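Local coordinates for protein nucleoside phosphorylase, putative (Trypanosoma brucei, PDB 3BJE) that shows uridine phosphorylase activity, the reversible phosphorolysis of uridine to uracil and ribose 1-phosphate, and works as a homodimer, at residues G81-T89 / K340-S348. Sequence-based numbering, arbitrary orientation.
Sequences GTYKGTPVT and KIILEALVS
Tyr83 and Thr86 of a beta hairpin face Leu343 and Val347 of helix 340-348. Strands 81-83 and 86-89 are antiparallel, joined by a type I' turn from Tyr83 to Thr86. The helix axis passes 9.4 Å from that of strand 86-89, at 123°. With chi1 at -179°, Tyr83 extends its ring to the helix. Leu343 CB lies over one face of the Tyr83 ring, 3.7 Å from its centroid, in a CH-pi contact. Lys84 CG covers the opposite face near the rim. Val347 CG1 sits at the ring edge, 3.9 Å from Tyr83 CD2, and also packs on Thr86 and Val88. Val88 CG1 meets Leu346 CD2 tip to tip at a tight 3.5 Å. Tyr83 OH donates to Glu344 OE2 at 2.6 Å from the anti side, somewhat out of the carboxylate plane. The extended Lys84 chain brings NZ to the syn lone pair of Glu344 OE2, at 2.7 Å. Lys340 NZ approaches the same oxygen from within the helix, so the carboxylate probably offsets the nearness of the two lysines. A water joins Thr86 OG1 to Val347 O. This apolar layer with a charged rim docks C-terminal helix 329-348 on a hairpin of the nucleoside phosphorylase fold.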
loop_
_atom_site.group_PDB
_atom_site.type_symbol
_atom_site.label_atom_id
_atom_site.label_comp_id
_atom_site.label_asym_id
_atom_site.label_seq_id
_atom_site.Cartn_x
_atom_site.Cartn_y
_atom_site.Cartn_z
ATOM N N GLY A 81 -8.873 20.846 12.989
ATOM C CA GLY A 81 -8.898 22.071 13.788
ATOM C C GLY A 81 -8.843 23.246 12.837
ATOM O O GLY A 81 -9.417 23.191 11.754
ATOM N N THR A 82 -8.152 24.301 13.252
ATOM C CA THR A 82 -7.939 25.473 12.405
ATOM C C THR A 82 -6.487 25.879 12.495
ATOM O O THR A 82 -5.801 25.551 13.464
ATOM C CB THR A 82 -8.839 26.674 12.817
ATOM O OG1 THR A 82 -8.542 27.066 14.167
ATOM C CG2 THR A 82 -10.330 26.349 12.713
ATOM N N TYR A 83 -6.035 26.582 11.458
ATOM C CA TYR A 83 -4.705 27.181 11.422
ATOM C C TYR A 83 -4.881 28.609 10.959
ATOM O O TYR A 83 -5.380 28.837 9.858
ATOM C CB TYR A 83 -3.767 26.442 10.459
ATOM C CG TYR A 83 -2.367 27.037 10.440
ATOM C CD1 TYR A 83 -1.477 26.804 11.485
ATOM C CD2 TYR A 83 -1.948 27.848 9.394
ATOM C CE1 TYR A 83 -0.205 27.359 11.484
ATOM C CE2 TYR A 83 -0.659 28.419 9.389
ATOM C CZ TYR A 83 0.197 28.160 10.433
ATOM O OH TYR A 83 1.463 28.710 10.434
ATOM N N LYS A 84 -4.509 29.557 11.820
ATOM C CA LYS A 84 -4.732 30.981 11.565
ATOM C C LYS A 84 -6.194 31.235 11.222
ATOM O O LYS A 84 -6.528 32.117 10.427
ATOM C CB LYS A 84 -3.751 31.505 10.507
ATOM C CG LYS A 84 -2.316 31.470 11.007
ATOM C CD LYS A 84 -1.348 32.196 10.101
ATOM C CE LYS A 84 -0.009 32.415 10.824
ATOM N NZ LYS A 84 1.087 32.967 9.945
ATOM N N GLY A 85 -7.059 30.463 11.863
ATOM C CA GLY A 85 -8.489 30.568 11.686
ATOM C C GLY A 85 -9.111 29.790 10.551
ATOM O O GLY A 85 -10.321 29.696 10.482
ATOM N N THR A 86 -8.303 29.213 9.667
ATOM C CA THR A 86 -8.820 28.440 8.539
ATOM C C THR A 86 -8.913 26.952 8.899
ATOM O O THR A 86 -7.955 26.389 9.426
ATOM C CB THR A 86 -7.896 28.595 7.328
ATOM O OG1 THR A 86 -7.897 29.979 6.926
ATOM C CG2 THR A 86 -8.341 27.700 6.157
ATOM N N PRO A 87 -10.067 26.314 8.633
ATOM C CA PRO A 87 -10.168 24.880 8.903
ATOM C C PRO A 87 -9.163 24.054 8.133
ATOM O O PRO A 87 -8.966 24.252 6.924
ATOM C CB PRO A 87 -11.582 24.539 8.439
ATOM C CG PRO A 87 -12.329 25.823 8.600
ATOM C CD PRO A 87 -11.345 26.850 8.137
ATOM N N VAL A 88 -8.543 23.129 8.853
ATOM C CA VAL A 88 -7.615 22.172 8.251
ATOM C C VAL A 88 -7.813 20.807 8.905
ATOM O O VAL A 88 -8.136 20.714 10.097
ATOM C CB VAL A 88 -6.143 22.621 8.393
ATOM C CG1 VAL A 88 -5.186 21.561 7.793
ATOM C CG2 VAL A 88 -5.922 23.974 7.724
ATOM N N THR A 89 -7.653 19.761 8.103
ATOM C CA THR A 89 -7.674 18.373 8.592
ATOM C C THR A 89 -6.337 17.715 8.222
ATOM O O THR A 89 -5.873 17.859 7.094
ATOM C CB THR A 89 -8.818 17.546 7.947
ATOM O OG1 THR A 89 -10.074 18.131 8.285
ATOM C CG2 THR A 89 -8.806 16.078 8.422
ATOM N N LYS A 340 5.168 23.787 9.350
ATOM C CA LYS A 340 4.709 25.169 9.340
ATOM C C LYS A 340 4.594 25.699 7.915
ATOM O O LYS A 340 3.623 26.359 7.562
ATOM C CB LYS A 340 5.646 26.074 10.145
ATOM C CG LYS A 340 5.068 27.454 10.331
ATOM C CD LYS A 340 5.972 28.352 11.161
ATOM C CE LYS A 340 5.376 29.755 11.296
ATOM N NZ LYS A 340 5.062 30.350 9.966
ATOM N N ILE A 341 5.598 25.412 7.100
ATOM C CA ILE A 341 5.586 25.821 5.700
ATOM C C ILE A 341 4.349 25.271 4.968
ATOM O O ILE A 341 3.706 25.997 4.207
ATOM C CB ILE A 341 6.889 25.360 4.984
ATOM C CG1 ILE A 341 8.062 26.250 5.404
ATOM C CG2 ILE A 341 6.720 25.341 3.470
ATOM C CD1 ILE A 341 9.430 25.660 5.107
ATOM N N ILE A 342 4.046 23.991 5.171
ATOM C CA ILE A 342 2.900 23.372 4.488
ATOM C C ILE A 342 1.553 23.893 5.008
ATOM O O ILE A 342 0.622 24.071 4.225
ATOM C CB ILE A 342 2.967 21.828 4.539
ATOM C CG1 ILE A 342 4.185 21.338 3.750
ATOM C CG2 ILE A 342 1.691 21.215 3.958
ATOM C CD1 ILE A 342 4.144 21.740 2.293
ATOM N N LEU A 343 1.446 24.150 6.311
ATOM C CA LEU A 343 0.222 24.752 6.854
ATOM C C LEU A 343 0.018 26.134 6.242
ATOM O O LEU A 343 -1.098 26.495 5.832
ATOM C CB LEU A 343 0.271 24.813 8.381
ATOM C CG LEU A 343 -0.002 23.471 9.083
ATOM C CD1 LEU A 343 0.423 23.486 10.558
ATOM C CD2 LEU A 343 -1.469 23.062 8.955
ATOM N N GLU A 344 1.097 26.913 6.166
ATOM C CA GLU A 344 1.030 28.231 5.554
ATOM C C GLU A 344 0.586 28.129 4.101
ATOM O O GLU A 344 -0.267 28.892 3.654
ATOM C CB GLU A 344 2.371 28.949 5.633
ATOM C CG GLU A 344 2.750 29.375 7.050
ATOM C CD GLU A 344 1.974 30.580 7.564
ATOM O OE1 GLU A 344 1.583 31.444 6.752
ATOM O OE2 GLU A 344 1.779 30.656 8.791
ATOM N N ALA A 345 1.170 27.191 3.362
ATOM C CA ALA A 345 0.863 27.055 1.944
ATOM C C ALA A 345 -0.583 26.639 1.756
ATOM O O ALA A 345 -1.269 27.129 0.864
ATOM C CB ALA A 345 1.819 26.032 1.268
ATOM N N LEU A 346 -1.035 25.746 2.629
ATOM C CA LEU A 346 -2.353 25.163 2.530
ATOM C C LEU A 346 -3.447 26.217 2.732
ATOM O O LEU A 346 -4.389 26.287 1.951
ATOM C CB LEU A 346 -2.493 24.048 3.565
ATOM C CG LEU A 346 -3.788 23.243 3.490
ATOM C CD1 LEU A 346 -3.937 22.545 2.129
ATOM C CD2 LEU A 346 -3.878 22.213 4.626
ATOM N N VAL A 347 -3.315 27.048 3.762
ATOM C CA VAL A 347 -4.344 28.067 4.031
ATOM C C VAL A 347 -4.267 29.258 3.084
ATOM O O VAL A 347 -5.202 30.051 3.018
ATOM C CB VAL A 347 -4.323 28.561 5.496
ATOM C CG1 VAL A 347 -4.443 27.391 6.458
ATOM C CG2 VAL A 347 -3.069 29.398 5.798
ATOM N N SER A 348 -3.167 29.389 2.354
ATOM C CA SER A 348 -3.046 30.461 1.373
ATOM C C SER A 348 -3.397 30.014 -0.049
ATOM O O SER A 348 -3.502 30.851 -0.953
ATOM C CB SER A 348 -1.647 31.055 1.424
ATOM O OG SER A 348 -0.672 30.110 1.087
HETATM O O HOH W 1 -7.794 30.595 3.828
#